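Local coordinates for insecticidal Delta-Endotoxin Cry8Ea1 (PDB 3EB7), which kills larvae of the underground pest Holotrichia parallela, probably by forming pores in gut-cell membranes as other three-domain Cry toxins do, at residues K8-L13 / T212-D217; S196-W201 / G254-S259; S463-G468 / G473-F478. All coordinates share one frame; numbering follows the deposited sequence.

Contact 1 (K8-L13 / T212-D217); sequences KTAISL and TLSVLD
Ala10 packs straight against the backbone of helix 198-220, its methyl carbon CB lying 3.7 Å from Ser214 CA and 3.9 Å from Leu213 O. The small side chain lets the two helix axes approach to 8.5 Å in these segments, where they cross at 43° with their N-to-C directions roughly alike. Beside this spot the contact is purely aliphatic. Leu213 CD2 meets the outer limb of Ile11, at 4.0 Å from CD1 and equally close to CG1. Ile11 CG1 is set beside its backbone N (chi1 -81°), which carries the CD1 end nearer to the leucine than CB itself points. Both helices belong to the N-terminal helical bundle of the Cry toxins, and helix 133-153 closes over the neighbouring ground, touching Leu13, Ser214 and Val215. Ser214 OG lies 4.0 Å from Ala10 CB but is hydrogen-bonded to Glu210 O, one turn earlier, and to Gln54 OE1. The turn that carries Leu213 and Ser214 is a wider pi-type one, in which Asp217 N donates to Thr212 O at 2.7 Å, and the Asp217 carboxylate forms a salt bridge with Arg240.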
loop_
_atom_site.group_PDB
_atom_site.type_symbol
_atom_site.label_atom_id
_atom_site.label_comp_id
_atom_site.label_asym_id
_atom_site.label_seq_id
_atom_site.Cartn_x
_atom_site.Cartn_y
_atom_site.Cartn_z
ATOM N N LYS A 8 10.751 -7.208 -3.356
ATOM C CA LYS A 8 10.877 -8.128 -2.258
ATOM C C LYS A 8 11.392 -7.368 -1.038
ATOM O O LYS A 8 10.848 -7.480 0.036
ATOM C CB LYS A 8 11.801 -9.279 -2.686
ATOM C CG LYS A 8 11.669 -10.533 -1.886
ATOM C CD LYS A 8 12.766 -11.512 -2.278
ATOM C CE LYS A 8 13.196 -12.395 -1.092
ATOM N NZ LYS A 8 14.400 -11.860 -0.388
ATOM N N THR A 9 12.427 -6.561 -1.226
ATOM C CA THR A 9 13.030 -5.780 -0.149
ATOM C C THR A 9 12.062 -4.775 0.460
ATOM O O THR A 9 11.918 -4.695 1.682
ATOM C CB THR A 9 14.264 -5.025 -0.672
ATOM O OG1 THR A 9 15.195 -5.988 -1.185
ATOM C CG2 THR A 9 14.929 -4.207 0.449
ATOM N N ALA A 10 11.420 -4.003 -0.405
ATOM C CA ALA A 10 10.498 -2.961 -0.013
ATOM C C ALA A 10 9.284 -3.535 0.714
ATOM O O ALA A 10 8.826 -2.953 1.703
ATOM C CB ALA A 10 10.063 -2.174 -1.246
ATOM N N ILE A 11 8.757 -4.668 0.241
ATOM C CA ILE A 11 7.586 -5.277 0.914
ATOM C C ILE A 11 7.950 -5.776 2.298
ATOM O O ILE A 11 7.184 -5.620 3.256
ATOM C CB ILE A 11 6.953 -6.401 0.076
ATOM C CG1 ILE A 11 6.036 -5.788 -0.991
ATOM C CG2 ILE A 11 6.166 -7.344 0.944
ATOM C CD1 ILE A 11 5.541 -6.780 -2.014
ATOM N N SER A 12 9.136 -6.377 2.397
ATOM C CA SER A 12 9.642 -6.901 3.643
ATOM C C SER A 12 9.849 -5.777 4.679
ATOM O O SER A 12 9.532 -5.926 5.877
ATOM C CB SER A 12 10.969 -7.600 3.338
ATOM O OG SER A 12 11.685 -7.870 4.524
ATOM N N LEU A 13 10.411 -4.659 4.210
ATOM C CA LEU A 13 10.678 -3.509 5.043
ATOM C C LEU A 13 9.397 -2.912 5.556
ATOM O O LEU A 13 9.305 -2.676 6.755
ATOM C CB LEU A 13 11.515 -2.465 4.300
ATOM C CG LEU A 13 13.006 -2.319 4.616
ATOM C CD1 LEU A 13 13.651 -3.502 5.361
ATOM C CD2 LEU A 13 13.721 -2.068 3.339
ATOM N N THR A 212 4.119 2.005 -5.978
ATOM C CA THR A 212 3.224 2.026 -4.848
ATOM C C THR A 212 3.856 1.196 -3.729
ATOM O O THR A 212 3.917 1.650 -2.584
ATOM C CB THR A 212 1.884 1.407 -5.218
ATOM O OG1 THR A 212 1.322 2.131 -6.322
ATOM C CG2 THR A 212 0.894 1.426 -4.005
ATOM N N LEU A 213 4.295 -0.026 -4.074
ATOM C CA LEU A 213 4.981 -0.927 -3.155
ATOM C C LEU A 213 6.303 -0.374 -2.621
ATOM O O LEU A 213 6.554 -0.468 -1.438
ATOM C CB LEU A 213 5.253 -2.297 -3.826
ATOM C CG LEU A 213 4.050 -3.102 -4.240
ATOM C CD1 LEU A 213 4.454 -4.177 -5.188
ATOM C CD2 LEU A 213 3.305 -3.650 -3.012
ATOM N N SER A 214 7.131 0.197 -3.498
ATOM C CA SER A 214 8.506 0.627 -3.146
ATOM C C SER A 214 8.662 2.059 -2.636
ATOM O O SER A 214 9.745 2.435 -2.162
ATOM C CB SER A 214 9.451 0.476 -4.358
ATOM O OG SER A 214 9.370 -0.831 -4.919
ATOM N N VAL A 215 7.626 2.876 -2.794
ATOM C CA VAL A 215 7.774 4.284 -2.523
ATOM C C VAL A 215 6.586 4.721 -1.699
ATOM O O VAL A 215 6.749 5.066 -0.556
ATOM C CB VAL A 215 7.935 5.166 -3.822
ATOM C CG1 VAL A 215 7.920 6.695 -3.441
ATOM C CG2 VAL A 215 9.222 4.868 -4.523
ATOM N N LEU A 216 5.397 4.684 -2.288
ATOM C CA LEU A 216 4.176 5.110 -1.615
ATOM C C LEU A 216 3.877 4.417 -0.298
ATOM O O LEU A 216 3.540 5.091 0.673
ATOM C CB LEU A 216 2.960 5.026 -2.555
ATOM C CG LEU A 216 3.031 5.889 -3.821
ATOM C CD1 LEU A 216 1.700 5.781 -4.449
ATOM C CD2 LEU A 216 3.436 7.410 -3.544
ATOM N N ASP A 217 3.981 3.089 -0.261
ATOM C CA ASP A 217 3.634 2.312 0.959
ATOM C C ASP A 217 4.510 2.681 2.155
ATOM O O ASP A 217 3.998 2.825 3.268
ATOM C CB ASP A 217 3.670 0.776 0.718
ATOM C CG ASP A 217 2.454 0.263 -0.134
ATOM O OD1 ASP A 217 1.518 1.105 -0.404
ATOM O OD2 ASP A 217 2.437 -0.955 -0.532
#

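Contact 2 (S196-W201 / G254-S259); sequences SNAKQW and GSWYDS
Lys199 lays its aliphatic chain over one face of the Tyr257 ring, with CB nearly above the centre, 3.9 Å from the centroid and 12° off the ring normal. CG follows over the CZ side of the same face. The lysine leaves the helix with CG anti to the backbone N (chi1 178°) and runs extended until it bends at the last torsion, bringing NZ to 3.8 Å from Tyr257 OH. A water joins these two ends: it accepts from Lys199 NZ at 3.1 Å and lies in the plane of the ring at its edge, where its link to Tyr257 OH is weak. Ser255 CB sits against the opposite face, toward its rim, so the ring lies between the lysine chain and its own loop. Deeper in, Ala198 CB touches Tyr257 CB at 3.6 Å and Trp256 CZ3 at 4.2 Å, while Tyr257 CB sits over the centre of one face of the Trp256 indole. Leu266 and Phe270 of helix 263-270 pack on Trp256.

Within the loop, Asp258 OD2 accepts from Ser255 N, which comes from above the carboxylate plane. On the other side, the start of the helix is fixed before Ala198 and Lys199 emerge. Gln200 OE1 takes two backbone donors, Ser196 N at 2.6 Å and Asn197 N at 3.0 Å; Asn197 OD1 in turn accepts from Gln200 N at 2.8 Å, nearly in line with its C=O bond. This reciprocal pairing is a capping box with Asn197 as N-cap, here opening the bundle helix 198-220 where it leans on the loop between strand 241-243 and helix 263-270.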
loop_
_atom_site.group_PDB
_atom_site.type_symbol
_atom_site.label_atom_id
_atom_site.label_comp_id
_atom_site.label_asym_id
_atom_site.label_seq_id
_atom_site.Cartn_x
_atom_site.Cartn_y
_atom_site.Cartn_z
ATOM N N SER A 196 -0.270 5.178 -25.774
ATOM C CA SER A 196 -1.449 5.001 -26.588
ATOM C C SER A 196 -1.781 3.514 -26.832
ATOM O O SER A 196 -2.934 3.197 -27.152
ATOM C CB SER A 196 -1.222 5.701 -27.914
ATOM O OG SER A 196 -0.132 5.050 -28.581
ATOM N N ASN A 197 -0.801 2.605 -26.677
ATOM C CA ASN A 197 -1.076 1.185 -26.967
ATOM C C ASN A 197 -1.052 0.291 -25.738
ATOM O O ASN A 197 -0.687 0.717 -24.647
ATOM C CB ASN A 197 -0.167 0.631 -28.095
ATOM C CG ASN A 197 1.295 0.606 -27.691
ATOM O OD1 ASN A 197 1.634 0.356 -26.519
ATOM N ND2 ASN A 197 2.174 0.868 -28.643
ATOM N N ALA A 198 -1.420 -0.972 -25.928
ATOM C CA ALA A 198 -1.556 -1.917 -24.801
ATOM C C ALA A 198 -0.214 -2.288 -24.145
ATOM O O ALA A 198 -0.161 -2.503 -22.959
ATOM C CB ALA A 198 -2.351 -3.179 -25.243
ATOM N N LYS A 199 0.867 -2.310 -24.910
ATOM C CA LYS A 199 2.182 -2.620 -24.397
ATOM C C LYS A 199 2.592 -1.510 -23.455
ATOM O O LYS A 199 3.033 -1.777 -22.335
ATOM C CB LYS A 199 3.183 -2.733 -25.545
ATOM C CG LYS A 199 4.635 -3.014 -25.149
ATOM C CD LYS A 199 5.493 -3.041 -26.387
ATOM C CE LYS A 199 7.002 -3.015 -26.052
ATOM N NZ LYS A 199 7.640 -4.345 -26.199
ATOM N N GLN A 200 2.430 -0.259 -23.895
ATOM C CA GLN A 200 2.661 0.884 -23.025
ATOM C C GLN A 200 1.800 0.824 -21.768
ATOM O O GLN A 200 2.263 1.133 -20.697
ATOM C CB GLN A 200 2.374 2.147 -23.793
ATOM C CG GLN A 200 3.474 2.463 -24.832
ATOM C CD GLN A 200 3.069 3.561 -25.783
ATOM O OE1 GLN A 200 1.893 3.751 -26.070
ATOM N NE2 GLN A 200 4.051 4.279 -26.300
ATOM N N TRP A 201 0.537 0.407 -21.886
ATOM C CA TRP A 201 -0.275 0.273 -20.687
ATOM C C TRP A 201 0.360 -0.711 -19.657
ATOM O O TRP A 201 0.433 -0.414 -18.472
ATOM C CB TRP A 201 -1.719 -0.088 -21.032
ATOM C CG TRP A 201 -2.546 0.014 -19.800
ATOM C CD1 TRP A 201 -3.249 1.102 -19.363
ATOM C CD2 TRP A 201 -2.734 -1.020 -18.811
ATOM N NE1 TRP A 201 -3.845 0.808 -18.158
ATOM C CE2 TRP A 201 -3.563 -0.489 -17.813
ATOM C CE3 TRP A 201 -2.283 -2.344 -18.693
ATOM C CZ2 TRP A 201 -3.956 -1.229 -16.697
ATOM C CZ3 TRP A 201 -2.659 -3.088 -17.572
ATOM C CH2 TRP A 201 -3.492 -2.529 -16.594
ATOM N N GLY A 254 4.866 -14.041 -30.149
ATOM C CA GLY A 254 3.599 -13.302 -30.176
ATOM C C GLY A 254 3.156 -12.873 -28.794
ATOM O O GLY A 254 3.153 -13.671 -27.861
ATOM N N SER A 255 2.804 -11.601 -28.651
ATOM C CA SER A 255 2.276 -11.112 -27.375
ATOM C C SER A 255 0.797 -10.757 -27.478
ATOM O O SER A 255 0.310 -10.345 -28.540
ATOM C CB SER A 255 3.082 -9.951 -26.857
ATOM O OG SER A 255 4.456 -10.211 -26.975
ATOM N N TRP A 256 0.090 -10.922 -26.368
ATOM C CA TRP A 256 -1.352 -10.670 -26.354
ATOM C C TRP A 256 -1.664 -9.239 -26.822
ATOM O O TRP A 256 -2.676 -8.998 -27.492
ATOM C CB TRP A 256 -1.956 -10.982 -24.961
ATOM C CG TRP A 256 -1.523 -10.042 -23.866
ATOM C CD1 TRP A 256 -0.480 -10.207 -22.997
ATOM C CD2 TRP A 256 -2.128 -8.779 -23.536
ATOM N NE1 TRP A 256 -0.419 -9.148 -22.120
ATOM C CE2 TRP A 256 -1.409 -8.251 -22.435
ATOM C CE3 TRP A 256 -3.219 -8.056 -24.057
ATOM C CZ2 TRP A 256 -1.722 -7.022 -21.861
ATOM C CZ3 TRP A 256 -3.539 -6.845 -23.501
ATOM C CH2 TRP A 256 -2.810 -6.342 -22.386
ATOM N N TYR A 257 -0.756 -8.318 -26.515
ATOM C CA TYR A 257 -0.925 -6.882 -26.771
ATOM C C TYR A 257 -0.505 -6.434 -28.153
ATOM O O TYR A 257 -0.489 -5.246 -28.456
ATOM C CB TYR A 257 -0.183 -6.074 -25.703
ATOM C CG TYR A 257 1.300 -6.369 -25.518
ATOM C CD1 TYR A 257 2.198 -6.311 -26.593
ATOM C CD2 TYR A 257 1.814 -6.611 -24.256
ATOM C CE1 TYR A 257 3.553 -6.534 -26.419
ATOM C CE2 TYR A 257 3.164 -6.851 -24.062
ATOM C CZ TYR A 257 4.019 -6.820 -25.145
ATOM O OH TYR A 257 5.344 -7.044 -24.962
ATOM N N ASP A 258 -0.156 -7.399 -28.992
ATOM C CA ASP A 258 0.164 -7.143 -30.405
ATOM C C ASP A 258 -1.077 -6.665 -31.126
ATOM O O ASP A 258 -0.989 -5.896 -32.075
ATOM C CB ASP A 258 0.609 -8.440 -31.096
ATOM C CG ASP A 258 2.067 -8.796 -30.828
ATOM O OD1 ASP A 258 2.826 -7.953 -30.261
ATOM O OD2 ASP A 258 2.432 -9.949 -31.206
ATOM N N SER A 259 -2.236 -7.187 -30.730
ATOM C CA SER A 259 -3.479 -6.724 -31.341
ATOM C C SER A 259 -4.562 -6.607 -30.278
ATOM O O SER A 259 -5.286 -7.541 -30.004
ATOM C CB SER A 259 -3.868 -7.620 -32.510
ATOM O OG SER A 259 -4.951 -7.067 -33.229
HETATM O O HOH W 1 0.630 -2.990 -28.228
HETATM O O HOH W 2 6.653 -6.618 -27.987
#

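Contact 3 (S463-G468 / G473-F478); sequences SANEVG and GDPISF
Gly468 and Gly473 bring the two ends of a tight loop together, with a weak backbone bond from Gly473 N to Gly468 O (3.4 Å) and Gly473 O passing 3.0 Å from Gly468 CA. Next to them the Pro475 ring packs on the 463-468 side: its CG touches Val467 CB at 4.1 Å, the two side chains meeting at about a right angle, and its CD lies against Gly468 N. Val467 is presented from an Asx turn in which Asn465 OD1 accepts from Val467 N at 3.1 Å, the donor tilted 27° from the carbonyl plane. With Asn465 CG wedged between its backbone N and carbonyl carbon (chi1 66°), the amide turns inward, OD1 crossing near Pro475 CG and ND2 reaching 3.6 Å from Ser477 OG. At the far end Ser463 OG rests on Ser477 CB.

Three waters link the two segments. One accepts from Ser463 N, donates to Pro475 O and bonds to Ser477 OG; another joins Ser463 OG to Ser477 N. A third accepts from Gly468 N at 3.0 Å, close to Asp474 OD1 and Asn465 O. Tyr579 packs on Asn465, Val467 and Ser477, and Trp536 also touches the first two.

Outside the loop, Glu466 O is hydrogen-bonded to Arg187 of the bundle helix 161-191. This loop, built round an Asx turn and bridged by waters, runs beside the helical domain into strand 476-478, which pairs antiparallel with strand 578-588 in the C-terminal beta-sandwich of the toxin.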
loop_
_atom_site.group_PDB
_atom_site.type_symbol
_atom_site.label_atom_id
_atom_site.label_comp_id
_atom_site.label_asym_id
_atom_site.label_seq_id
_atom_site.Cartn_x
_atom_site.Cartn_y
_atom_site.Cartn_z
ATOM N N SER A 463 -14.208 9.688 -4.707
ATOM C CA SER A 463 -14.339 10.427 -5.960
ATOM C C SER A 463 -13.117 10.199 -6.820
ATOM O O SER A 463 -12.088 9.717 -6.329
ATOM C CB SER A 463 -14.552 11.914 -5.669
ATOM O OG SER A 463 -15.731 12.061 -4.858
ATOM N N ALA A 464 -13.228 10.505 -8.106
ATOM C CA ALA A 464 -12.139 10.236 -9.017
ATOM C C ALA A 464 -11.049 11.311 -8.840
ATOM O O ALA A 464 -11.078 12.362 -9.482
ATOM C CB ALA A 464 -12.642 10.157 -10.457
ATOM N N ASN A 465 -10.131 11.044 -7.914
ATOM C CA ASN A 465 -8.956 11.855 -7.636
ATOM C C ASN A 465 -7.898 10.883 -7.061
ATOM O O ASN A 465 -8.245 9.756 -6.689
ATOM C CB ASN A 465 -9.308 12.984 -6.638
ATOM C CG ASN A 465 -9.694 12.460 -5.248
ATOM O OD1 ASN A 465 -8.937 11.723 -4.609
ATOM N ND2 ASN A 465 -10.878 12.843 -4.776
ATOM N N GLU A 466 -6.632 11.298 -6.983
ATOM C CA GLU A 466 -5.569 10.463 -6.395
ATOM C C GLU A 466 -4.966 11.082 -5.129
ATOM O O GLU A 466 -3.754 11.009 -4.897
ATOM C CB GLU A 466 -4.465 10.174 -7.422
ATOM C CG GLU A 466 -4.961 9.557 -8.754
ATOM C CD GLU A 466 -5.574 8.186 -8.555
ATOM O OE1 GLU A 466 -5.274 7.543 -7.517
ATOM O OE2 GLU A 466 -6.352 7.733 -9.425
ATOM N N VAL A 467 -5.821 11.701 -4.320
ATOM C CA VAL A 467 -5.427 12.264 -3.039
ATOM C C VAL A 467 -4.877 11.167 -2.104
ATOM O O VAL A 467 -4.029 11.430 -1.247
ATOM C CB VAL A 467 -6.600 13.080 -2.388
ATOM C CG1 VAL A 467 -6.311 13.424 -0.897
ATOM C CG2 VAL A 467 -6.867 14.369 -3.199
ATOM N N GLY A 468 -5.333 9.938 -2.320
ATOM C CA GLY A 468 -4.903 8.792 -1.548
ATOM C C GLY A 468 -3.468 8.368 -1.781
ATOM O O GLY A 468 -2.967 7.534 -1.050
ATOM N N GLY A 473 -4.482 4.829 0.384
ATOM C CA GLY A 473 -5.844 4.428 -0.035
ATOM C C GLY A 473 -6.746 5.644 -0.272
ATOM O O GLY A 473 -6.358 6.748 0.009
ATOM N N ASP A 474 -7.957 5.433 -0.745
ATOM C CA ASP A 474 -8.836 6.533 -1.094
ATOM C C ASP A 474 -9.538 7.231 0.092
ATOM O O ASP A 474 -10.071 6.582 1.002
ATOM C CB ASP A 474 -9.892 6.048 -2.072
ATOM C CG ASP A 474 -9.308 5.647 -3.427
ATOM O OD1 ASP A 474 -8.300 6.269 -3.881
ATOM O OD2 ASP A 474 -9.875 4.700 -4.034
ATOM N N PRO A 475 -9.550 8.563 0.087
ATOM C CA PRO A 475 -10.377 9.275 1.075
ATOM C C PRO A 475 -11.856 9.254 0.607
ATOM O O PRO A 475 -12.120 8.916 -0.553
ATOM C CB PRO A 475 -9.862 10.705 0.964
ATOM C CG PRO A 475 -9.470 10.837 -0.542
ATOM C CD PRO A 475 -8.846 9.475 -0.848
ATOM N N ILE A 476 -12.795 9.652 1.476
ATOM C CA ILE A 476 -14.163 9.960 1.036
ATOM C C ILE A 476 -14.272 11.494 0.949
ATOM O O ILE A 476 -13.808 12.179 1.837
ATOM C CB ILE A 476 -15.284 9.305 1.958
ATOM C CG1 ILE A 476 -15.167 7.766 2.028
ATOM C CG2 ILE A 476 -16.706 9.663 1.507
ATOM C CD1 ILE A 476 -15.038 7.114 0.722
ATOM N N SER A 477 -14.870 12.011 -0.124
ATOM C CA SER A 477 -14.962 13.469 -0.400
ATOM C C SER A 477 -16.379 14.022 -0.237
ATOM O O SER A 477 -17.338 13.341 -0.560
ATOM C CB SER A 477 -14.511 13.777 -1.841
ATOM O OG SER A 477 -13.250 13.170 -2.108
ATOM N N PHE A 478 -16.510 15.263 0.236
ATOM C CA PHE A 478 -17.810 15.953 0.242
ATOM C C PHE A 478 -17.679 17.324 -0.394
ATOM O O PHE A 478 -16.802 18.087 -0.026
ATOM C CB PHE A 478 -18.374 16.067 1.652
ATOM C CG PHE A 478 -18.457 14.751 2.364
ATOM C CD1 PHE A 478 -17.369 14.264 3.094
ATOM C CD2 PHE A 478 -19.606 13.977 2.288
ATOM C CE1 PHE A 478 -17.427 13.012 3.716
ATOM C CE2 PHE A 478 -19.677 12.724 2.933
ATOM C CZ PHE A 478 -18.592 12.242 3.639
HETATM O O HOH W 3 -12.744 10.655 -2.566
HETATM O O HOH W 4 -16.282 10.594 -2.169
HETATM O O HOH W 5 -7.583 8.756 -3.910
#

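From the N terminus, helix 2-20 enters contact 1, and its partner, helix 198-220, follows after almost all of the helical bundle. That same helix begins inside contact 2, so the two contacts cross: 196-201 falls within the long loop closed by contact 1, and 254-259 comes after it, closing a shorter loop of 52 residues back onto the start of the helix. Helix 198-220 is thus held about one end by the beta-rich second domain and further along by the first helix, the centres of contacts 1 and 2 lying about 27 Å apart. Contact 3 follows in series, closing a short local loop in the C-terminal domain; its nearest atoms come within about 6 Å of contact 1 without touching.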